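Fructose-bisphosphate aldolase (Plasmodium falciparum, PDB 4TR9) is a class I aldolase, an enzyme built on a TIM barrel, with the ligand 38D bound in its pocket. Local coordinates at residues K34-D40 with F78-L84; P273-S279 with W302-Y308. All blocks are in the same frame, centred on the assembly; numbering follows the deposited sequence.

Contact 1. Residues K34-D40 with F78-L84; sequences KGILAAD and FISGAIL. With 38D (N'-[(E)-(2,4-dichlorophenyl)methylidene]-3,4-dihydroxybenzohydrazide), chain K.
Gly35 pairs with Ile79 but Ile36 with Gly81, so the parallel register slips by one residue and Ser80 is left as a beta bulge where strand 79-84 turns a corner. At the bulge Ser80 N, not Gly81 N, donates to Gly35 O at 2.7 Å, and the Ser80 hydroxyl suits this corner because it can bind the backbone oxygen of Leu29. Past it, Leu37 N donates to Gly81 O (2.8 Å) and Leu37 O accepts Ile83 N (2.9 Å), whereas the bond from Ala39 N to Ile83 O is weak. Ile36 CG2 packs against Ile83 CG1 at 3.7 Å, branched chains that suit a strand. Ile83 also lies alongside Asp40, its CG2 methyl 3.4 Å from Asp40 OD2. With CG between the backbone N and carbonyl carbon (chi1 50°), the Asp40 carboxylate lies against the ring of 38D, both oxygens 3.2 Å from 38D C05, and O07 gives OD1 a weak hydrogen bond; OD2 forms a salt bridge with Lys152, which may fix the carboxylate. Ile36 and Ile83 touch Ser307 of strand 303-308 on the inward face, while Leu37, Ala39, Ala82 and Leu84 lean outward on Phe70 of helix 59-70, and strands 109-113 and 303-308 flank the pair.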
ATOM      1  N   LYS A  34      34.482  14.159  -7.721  1.00 42.81           N
ATOM      2  CA  LYS A  34      34.706  13.797  -6.328  0.67 43.34           C
ATOM      3  C   LYS A  34      33.762  12.686  -5.874  1.00 39.64           C
ATOM      4  O   LYS A  34      32.711  12.465  -6.475  1.00 39.10           O
ATOM      5  CB  LYS A  34      34.548  15.024  -5.426  0.67 43.48           C
ATOM      6  CG  LYS A  34      35.575  16.116  -5.686  0.67 47.93           C
ATOM      7  CD  LYS A  34      35.406  17.280  -4.722  0.67 49.60           C
ATOM      8  CE  LYS A  34      36.444  18.361  -4.974  0.67 53.24           C
ATOM      9  NZ  LYS A  34      36.287  19.509  -4.038  0.67 56.36           N
ATOM     10  N   GLY A  35      34.154  11.987  -4.813  1.00 45.99           N
ATOM     11  CA  GLY A  35      33.356  10.906  -4.264  1.00 39.44           C
ATOM     12  C   GLY A  35      33.405  10.883  -2.748  1.00 40.93           C
ATOM     13  O   GLY A  35      33.923  11.809  -2.124  1.00 40.36           O
ATOM     14  N   ILE A  36      32.872   9.820  -2.154  1.00 36.39           N
ATOM     15  CA  ILE A  36      32.819   9.704  -0.701  1.00 34.49           C
ATOM     16  C   ILE A  36      33.679   8.548  -0.196  1.00 34.47           C
ATOM     17  O   ILE A  36      33.637   7.445  -0.741  1.00 34.11           O
ATOM     18  CB  ILE A  36      31.369   9.513  -0.207  1.00 36.59           C
ATOM     19  CG1 ILE A  36      30.490  10.678  -0.667  1.00 35.76           C
ATOM     20  CG2 ILE A  36      31.325   9.383   1.309  1.00 34.53           C
ATOM     21  CD1 ILE A  36      29.054  10.585  -0.198  1.00 36.28           C
ATOM     22  N   LEU A  37      34.463   8.809   0.845  1.00 33.80           N
ATOM     23  CA  LEU A  37      35.276   7.776   1.478  1.00 38.49           C
ATOM     24  C   LEU A  37      34.537   7.146   2.654  1.00 38.62           C
ATOM     25  O   LEU A  37      34.219   7.823   3.632  1.00 36.93           O
ATOM     26  CB  LEU A  37      36.613   8.354   1.947  1.00 40.52           C
ATOM     27  CG  LEU A  37      37.465   7.451   2.845  1.00 38.98           C
ATOM     28  CD1 LEU A  37      37.896   6.189   2.109  1.00 41.65           C
ATOM     29  CD2 LEU A  37      38.674   8.206   3.380  1.00 43.72           C
ATOM     30  N   ALA A  38      34.267   5.850   2.554  1.00 39.43           N
ATOM     31  CA  ALA A  38      33.560   5.135   3.610  1.00 47.39           C
ATOM     32  C   ALA A  38      34.532   4.560   4.636  1.00 48.33           C
ATOM     33  O   ALA A  38      35.015   3.439   4.485  1.00 53.59           O
ATOM     34  CB  ALA A  38      32.701   4.028   3.017  1.00 50.61           C
ATOM     35  N   ALA A  39      34.813   5.335   5.677  1.00 44.83           N
ATOM     36  CA  ALA A  39      35.715   4.897   6.735  1.00 51.05           C
ATOM     37  C   ALA A  39      34.988   4.811   8.073  1.00 53.25           C
ATOM     38  O   ALA A  39      35.523   5.211   9.107  1.00 51.11           O
ATOM     39  CB  ALA A  39      36.908   5.834   6.837  1.00 46.98           C
ATOM     40  N   ASP A  40      33.767   4.289   8.044  1.00 48.18           N
ATOM     41  CA  ASP A  40      32.947   4.189   9.245  1.00 57.29           C
ATOM     42  C   ASP A  40      32.787   2.746   9.710  1.00 58.58           C
ATOM     43  O   ASP A  40      31.691   2.321  10.074  1.00 62.54           O
ATOM     44  CB  ASP A  40      31.572   4.814   9.002  1.00 50.54           C
ATOM     45  CG  ASP A  40      30.915   4.303   7.737  1.00 53.28           C
ATOM     46  OD1 ASP A  40      31.644   3.984   6.775  1.00 55.90           O
ATOM     47  OD2 ASP A  40      29.670   4.221   7.704  1.00 55.26           O
ATOM     48  N   PHE A  78      39.881  14.464  -4.754  1.00 51.91           N
ATOM     49  CA  PHE A  78      39.103  13.321  -5.222  1.00 44.03           C
ATOM     50  C   PHE A  78      38.005  12.920  -4.240  1.00 42.30           C
ATOM     51  O   PHE A  78      37.075  12.198  -4.599  1.00 43.46           O
ATOM     52  CB  PHE A  78      40.023  12.127  -5.481  1.00 38.21           C
ATOM     53  CG  PHE A  78      41.263  12.474  -6.253  1.00 49.95           C
ATOM     54  CD1 PHE A  78      41.184  12.867  -7.577  1.00 49.60           C
ATOM     55  CD2 PHE A  78      42.509  12.402  -5.653  1.00 51.24           C
ATOM     56  CE1 PHE A  78      42.323  13.187  -8.290  1.00 56.59           C
ATOM     57  CE2 PHE A  78      43.653  12.720  -6.360  1.00 48.95           C
ATOM     58  CZ  PHE A  78      43.559  13.112  -7.680  1.00 55.58           C
ATOM     59  N   ILE A  79      38.115  13.390  -3.002  1.00 41.00           N
ATOM     60  CA  ILE A  79      37.140  13.049  -1.972  1.00 38.90           C
ATOM     61  C   ILE A  79      36.373  14.278  -1.494  1.00 39.65           C
ATOM     62  O   ILE A  79      36.966  15.261  -1.049  1.00 42.28           O
ATOM     63  CB  ILE A  79      37.813  12.374  -0.763  1.00 36.85           C
ATOM     64  CG1 ILE A  79      38.507  11.081  -1.199  1.00 35.40           C
ATOM     65  CG2 ILE A  79      36.793  12.088   0.326  1.00 37.15           C
ATOM     66  CD1 ILE A  79      37.573  10.073  -1.832  1.00 38.13           C
ATOM     67  N   SER A  80      35.048  14.215  -1.595  1.00 36.55           N
ATOM     68  CA  SER A  80      34.194  15.321  -1.179  1.00 38.00           C
ATOM     69  C   SER A  80      33.776  15.173   0.278  1.00 38.71           C
ATOM     70  O   SER A  80      33.615  16.162   0.993  1.00 42.34           O
ATOM     71  CB  SER A  80      32.954  15.406  -2.070  1.00 43.15           C
ATOM     72  OG  SER A  80      32.154  14.243  -1.938  1.00 34.18           O
ATOM     73  N   GLY A  81      33.600  13.930   0.710  1.00 35.59           N
ATOM     74  CA  GLY A  81      33.173  13.654   2.067  1.00 28.68           C
ATOM     75  C   GLY A  81      33.674  12.321   2.582  1.00 33.97           C
ATOM     76  O   GLY A  81      33.953  11.407   1.807  1.00 32.57           O
ATOM     77  N   ALA A  82      33.790  12.213   3.901  1.00 34.21           N
ATOM     78  CA  ALA A  82      34.234  10.978   4.534  1.00 37.76           C
ATOM     79  C   ALA A  82      33.297  10.589   5.671  1.00 38.38           C
ATOM     80  O   ALA A  82      33.048  11.379   6.581  1.00 37.88           O
ATOM     81  CB  ALA A  82      35.660  11.123   5.043  1.00 40.50           C
ATOM     82  N   ILE A  83      32.778   9.367   5.610  1.00 38.60           N
ATOM     83  CA  ILE A  83      31.860   8.874   6.629  1.00 40.71           C
ATOM     84  C   ILE A  83      32.633   8.303   7.810  1.00 40.38           C
ATOM     85  O   ILE A  83      33.504   7.453   7.635  1.00 42.36           O
ATOM     86  CB  ILE A  83      30.918   7.796   6.066  1.00 41.23           C
ATOM     87  CG1 ILE A  83      30.380   8.219   4.696  1.00 37.55           C
ATOM     88  CG2 ILE A  83      29.780   7.525   7.039  1.00 42.51           C
ATOM     89  CD1 ILE A  83      29.504   7.178   4.037  1.00 42.51           C
ATOM     90  N   LEU A  84      32.312   8.773   9.011  1.00 38.48           N
ATOM     91  CA  LEU A  84      33.030   8.350  10.207  1.00 39.38           C
ATOM     92  C   LEU A  84      32.175   7.469  11.108  1.00 47.19           C
ATOM     93  O   LEU A  84      30.945   7.497  11.039  1.00 46.45           O
ATOM     94  CB  LEU A  84      33.512   9.564  11.006  1.00 44.09           C
ATOM     95  CG  LEU A  84      34.115  10.750  10.251  1.00 42.19           C
ATOM     96  CD1 LEU A  84      34.614  11.804  11.230  1.00 42.53           C
ATOM     97  CD2 LEU A  84      35.231  10.297   9.335  1.00 41.70           C
TER
HETATM   98  N12 38D K 401      29.484  -4.826   8.735  0.85 78.90           N
HETATM   99  C13 38D K 401      29.870  -5.862   7.819  0.85 78.90           C
HETATM  100  C15 38D K 401      29.797  -7.426   9.761  0.85 78.90           C
HETATM  101  C17 38D K 401      29.293  -9.755   9.516  0.85 78.90           C
HETATM  102  C20 38D K 401      29.335  -8.346   7.578  0.85 78.90           C
HETATM  103  C01 38D K 401      29.286  -1.360   6.168  0.85 78.90           C
HETATM  104  C02 38D K 401      29.261  -0.280   5.286  0.85 78.90           C
HETATM  105  O03 38D K 401      28.756  -0.416   3.975  0.85 78.90           O
HETATM  106  C04 38D K 401      29.743   0.953   5.703  0.85 78.90           C
HETATM  107  C05 38D K 401      30.241   1.108   6.984  0.85 78.90           C
HETATM  108  C06 38D K 401      30.266   0.038   7.861  0.85 78.90           C
HETATM  109  O07 38D K 401      29.731   2.064   4.829  0.85 78.90           O
HETATM  110  C08 38D K 401      29.782  -1.188   7.454  0.85 78.90           C
HETATM  111  C09 38D K 401      29.837  -2.351   8.449  0.85 78.90           C
HETATM  112  O10 38D K 401      30.202  -2.153   9.602  0.85 78.90           O
HETATM  113  N11 38D K 401      29.466  -3.656   7.974  0.85 78.90           N
HETATM  114  C14 38D K 401      29.655  -7.257   8.397  0.85 78.90           C
HETATM  115  C16 38D K 401      29.614  -8.678  10.327  0.85 78.90           C
HETATM  116 CL1  38D K 401      29.068 -11.315  10.253  0.85 78.90          CL
HETATM  117  C19 38D K 401      29.151  -9.600   8.148  0.85 78.90           C
HETATM  118 CL2  38D K 401      29.152  -8.172   5.853  0.85 78.90          CL
HETATM  119  O   HOH W   1      36.714  18.134  -1.101  1.00 48.16           O

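Contact 2. Residues P273-S279 with W302-Y308; sequences PGVVFLS and WALTFSY
Val275 and Leu304 lie side by side, Val275 CB 3.6 Å from Leu304 CD2, in a beta-alpha-beta unit of the TIM barrel whose parallel strands 274-277 and 303-308 are joined through helix 284-295. Phe277 continues this apolar face: CG lies anti to the carbonyl carbon (chi1 -69°), which carries the ring along to Leu304 CB; its edge also meets Thr305 O (3.3 Å from CD2), while Val275 CG1 covers the centre of one ring face. On the other face Val276 and Thr305, beta-branched as suits a strand, lie equally close, CG1 to CG2 3.6 Å. Ser307 points toward the other strand, its CB against Val276 CB. Alternating backbone bonds hold the strands, among them Val275 N to Ala303 O (2.7 Å, nearly straight at 171°) and Ser307 N to Phe277 O; that from Thr305 N to Val275 O is weak and bent. Gly274, without a side chain, lets its CA come within 3.2 Å of Ala303 O. Farther out, Ile294 of helix 284-295 touches Phe277 and Leu304, Leu264 of helix 253-267 touches Phe277 and Trp302, and Trp302 NE1 binds Val268 O. Tyr308 CD1 approaches Ser279 N obliquely at 3.4 Å, and Phe306 CB sits over the Tyr308 ring centre, 3.4 Å above its plane.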
ATOM      1  N   PRO A 273      20.178  14.613  -6.287  1.00 40.91           N
ATOM      2  CA  PRO A 273      21.371  15.243  -6.864  1.00 40.21           C
ATOM      3  C   PRO A 273      22.415  14.236  -7.337  1.00 39.34           C
ATOM      4  O   PRO A 273      23.176  14.537  -8.256  1.00 45.75           O
ATOM      5  CB  PRO A 273      21.914  16.087  -5.705  1.00 40.99           C
ATOM      6  CG  PRO A 273      21.398  15.422  -4.482  1.00 38.35           C
ATOM      7  CD  PRO A 273      20.043  14.900  -4.849  1.00 42.27           C
ATOM      8  N   GLY A 274      22.450  13.059  -6.722  1.00 31.40           N
ATOM      9  CA  GLY A 274      23.420  12.052  -7.105  1.00 32.80           C
ATOM     10  C   GLY A 274      23.214  10.685  -6.484  1.00 35.75           C
ATOM     11  O   GLY A 274      22.368  10.499  -5.608  1.00 34.70           O
ATOM     12  N   VAL A 275      24.001   9.721  -6.952  1.00 31.51           N
ATOM     13  CA  VAL A 275      23.960   8.357  -6.444  1.00 30.89           C
ATOM     14  C   VAL A 275      25.375   7.866  -6.148  1.00 39.58           C
ATOM     15  O   VAL A 275      26.237   7.869  -7.026  1.00 41.80           O
ATOM     16  CB  VAL A 275      23.280   7.402  -7.444  1.00 35.01           C
ATOM     17  CG1 VAL A 275      23.546   5.956  -7.073  1.00 39.01           C
ATOM     18  CG2 VAL A 275      21.786   7.682  -7.516  1.00 31.65           C
ATOM     19  N   VAL A 276      25.609   7.452  -4.907  1.00 35.04           N
ATOM     20  CA  VAL A 276      26.933   7.005  -4.488  1.00 37.76           C
ATOM     21  C   VAL A 276      26.992   5.483  -4.340  1.00 41.55           C
ATOM     22  O   VAL A 276      26.509   4.924  -3.357  1.00 48.03           O
ATOM     23  CB  VAL A 276      27.352   7.675  -3.162  1.00 38.99           C
ATOM     24  CG1 VAL A 276      27.919   9.058  -3.427  1.00 35.40           C
ATOM     25  CG2 VAL A 276      26.173   7.760  -2.201  1.00 38.78           C
ATOM     26  N   PHE A 277      27.591   4.818  -5.322  1.00 36.96           N
ATOM     27  CA  PHE A 277      27.658   3.358  -5.324  1.00 38.05           C
ATOM     28  C   PHE A 277      28.559   2.807  -4.223  1.00 41.43           C
ATOM     29  O   PHE A 277      29.501   3.466  -3.785  1.00 45.04           O
ATOM     30  CB  PHE A 277      28.145   2.849  -6.682  1.00 40.96           C
ATOM     31  CG  PHE A 277      27.166   3.066  -7.796  1.00 39.68           C
ATOM     32  CD1 PHE A 277      26.046   2.261  -7.916  1.00 37.76           C
ATOM     33  CD2 PHE A 277      27.367   4.069  -8.728  1.00 39.63           C
ATOM     34  CE1 PHE A 277      25.142   2.455  -8.941  1.00 38.41           C
ATOM     35  CE2 PHE A 277      26.467   4.269  -9.757  1.00 38.67           C
ATOM     36  CZ  PHE A 277      25.353   3.461  -9.862  1.00 33.84           C
ATOM     37  N   LEU A 278      28.256   1.590  -3.782  1.00 37.26           N
ATOM     38  CA  LEU A 278      29.087   0.895  -2.811  1.00 44.67           C
ATOM     39  C   LEU A 278      29.903  -0.188  -3.509  1.00 48.73           C
ATOM     40  O   LEU A 278      29.413  -0.853  -4.421  1.00 48.32           O
ATOM     41  CB  LEU A 278      28.229   0.300  -1.690  1.00 43.42           C
ATOM     42  CG  LEU A 278      27.078  -0.638  -2.066  1.00 49.54           C
ATOM     43  CD1 LEU A 278      27.519  -2.096  -2.052  1.00 50.77           C
ATOM     44  CD2 LEU A 278      25.890  -0.424  -1.139  1.00 47.97           C
ATOM     45  N   SER A 279      31.149  -0.356  -3.080  1.00 46.79           N
ATOM     46  CA  SER A 279      32.051  -1.315  -3.707  1.00 48.70           C
ATOM     47  C   SER A 279      31.600  -2.751  -3.466  1.00 52.21           C
ATOM     48  O   SER A 279      31.689  -3.594  -4.359  1.00 52.51           O
ATOM     49  CB  SER A 279      33.481  -1.122  -3.192  1.00 55.89           C
ATOM     50  OG  SER A 279      33.545  -1.276  -1.785  1.00 57.57           O
ATOM     51  N   TRP A 302      21.628  12.449 -12.871  1.00 51.83           N
ATOM     52  CA  TRP A 302      22.238  12.598 -11.556  1.00 52.40           C
ATOM     53  C   TRP A 302      23.715  12.231 -11.616  1.00 54.09           C
ATOM     54  O   TRP A 302      24.158  11.567 -12.551  1.00 59.19           O
ATOM     55  CB  TRP A 302      21.529  11.726 -10.515  1.00 35.88           C
ATOM     56  CG  TRP A 302      20.319  10.995 -11.022  1.00 33.86           C
ATOM     57  CD1 TRP A 302      19.017  11.253 -10.706  1.00 32.56           C
ATOM     58  CD2 TRP A 302      20.301   9.882 -11.923  1.00 33.08           C
ATOM     59  NE1 TRP A 302      18.189  10.372 -11.358  1.00 30.95           N
ATOM     60  CE2 TRP A 302      18.954   9.521 -12.114  1.00 31.30           C
ATOM     61  CE3 TRP A 302      21.294   9.160 -12.594  1.00 33.96           C
ATOM     62  CZ2 TRP A 302      18.572   8.469 -12.943  1.00 30.32           C
ATOM     63  CZ3 TRP A 302      20.914   8.117 -13.416  1.00 33.08           C
ATOM     64  CH2 TRP A 302      19.565   7.780 -13.583  1.00 31.29           C
ATOM     65  N   ALA A 303      24.473  12.664 -10.616  1.00 40.64           N
ATOM     66  CA  ALA A 303      25.883  12.304 -10.527  1.00 38.95           C
ATOM     67  C   ALA A 303      26.031  10.870 -10.028  1.00 43.06           C
ATOM     68  O   ALA A 303      25.605  10.540  -8.922  1.00 40.44           O
ATOM     69  CB  ALA A 303      26.625  13.268  -9.615  1.00 36.18           C
ATOM     70  N   LEU A 304      26.627  10.017 -10.853  1.00 39.36           N
ATOM     71  CA  LEU A 304      26.837   8.623 -10.479  1.00 41.58           C
ATOM     72  C   LEU A 304      28.279   8.399 -10.042  1.00 47.99           C
ATOM     73  O   LEU A 304      29.123   7.974 -10.833  1.00 45.94           O
ATOM     74  CB  LEU A 304      26.477   7.692 -11.638  1.00 40.52           C
ATOM     75  CG  LEU A 304      25.028   7.792 -12.121  1.00 35.63           C
ATOM     76  CD1 LEU A 304      24.712   6.706 -13.131  1.00 35.60           C
ATOM     77  CD2 LEU A 304      24.071   7.719 -10.948  1.00 34.30           C
ATOM     78  N   THR A 305      28.553   8.694  -8.775  1.00 39.63           N
ATOM     79  CA  THR A 305      29.897   8.560  -8.231  1.00 40.03           C
ATOM     80  C   THR A 305      29.982   7.384  -7.259  1.00 41.98           C
ATOM     81  O   THR A 305      29.245   6.407  -7.391  1.00 40.36           O
ATOM     82  CB  THR A 305      30.347   9.856  -7.529  1.00 40.56           C
ATOM     83  OG1 THR A 305      31.580   9.628  -6.835  1.00 47.05           O
ATOM     84  CG2 THR A 305      29.289  10.332  -6.544  1.00 44.15           C
ATOM     85  N   PHE A 306      30.879   7.483  -6.283  1.00 36.65           N
ATOM     86  CA  PHE A 306      31.175   6.353  -5.408  1.00 37.09           C
ATOM     87  C   PHE A 306      31.141   6.700  -3.923  1.00 41.59           C
ATOM     88  O   PHE A 306      31.404   7.837  -3.528  1.00 40.03           O
ATOM     89  CB  PHE A 306      32.548   5.772  -5.759  1.00 40.37           C
ATOM     90  CG  PHE A 306      33.681   6.754  -5.613  1.00 43.19           C
ATOM     91  CD1 PHE A 306      34.403   6.832  -4.433  1.00 45.72           C
ATOM     92  CD2 PHE A 306      34.024   7.597  -6.658  1.00 43.90           C
ATOM     93  CE1 PHE A 306      35.443   7.735  -4.297  1.00 49.19           C
ATOM     94  CE2 PHE A 306      35.062   8.503  -6.528  1.00 47.58           C
ATOM     95  CZ  PHE A 306      35.774   8.570  -5.347  1.00 47.22           C
ATOM     96  N   SER A 307      30.810   5.703  -3.108  1.00 47.24           N
ATOM     97  CA  SER A 307      30.955   5.793  -1.661  1.00 44.05           C
ATOM     98  C   SER A 307      31.739   4.579  -1.187  1.00 45.34           C
ATOM     99  O   SER A 307      31.249   3.774  -0.394  1.00 43.22           O
ATOM    100  CB  SER A 307      29.594   5.863  -0.967  1.00 43.47           C
ATOM    101  OG  SER A 307      29.743   5.932   0.442  1.00 42.41           O
ATOM    102  N   TYR A 308      32.962   4.452  -1.691  1.00 41.82           N
ATOM    103  CA  TYR A 308      33.771   3.262  -1.468  1.00 43.98           C
ATOM    104  C   TYR A 308      34.462   3.258  -0.112  1.00 45.13           C
ATOM    105  O   TYR A 308      34.747   4.309   0.463  1.00 49.72           O
ATOM    106  CB  TYR A 308      34.824   3.121  -2.570  1.00 50.90           C
ATOM    107  CG  TYR A 308      34.260   2.849  -3.945  1.00 46.20           C
ATOM    108  CD1 TYR A 308      32.987   2.317  -4.105  1.00 43.90           C
ATOM    109  CD2 TYR A 308      35.006   3.119  -5.084  1.00 48.39           C
ATOM    110  CE1 TYR A 308      32.472   2.066  -5.365  1.00 47.92           C
ATOM    111  CE2 TYR A 308      34.501   2.870  -6.345  1.00 49.17           C
ATOM    112  CZ  TYR A 308      33.234   2.345  -6.480  1.00 50.52           C
ATOM    113  OH  TYR A 308      32.733   2.099  -7.737  1.00 42.04           O
TER

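In the fold
Contacts 1 and 2 follow one another along the chain, the first complete before the second begins, yet their centres are only 11 Å apart. They share one parallel sheet, in which the strands run 79-84, 35-39, 303-308, 274-277. The middle two are neighbours, with probable hydrogen bonds from Ile36 N to Phe306 O (2.8 Å) and from Ala38 N to Tyr308 O (2.6 Å). Contact 1 thus joins the first two strands of the barrel and contact 2 the last two, and the seam between them brings the start and end of the barrel together. Contact 1 contributes Ala38 and Asp40 to the 38D pocket, while contact 2 comes close to it, the Leu278 side chain about 6 Å from 38D.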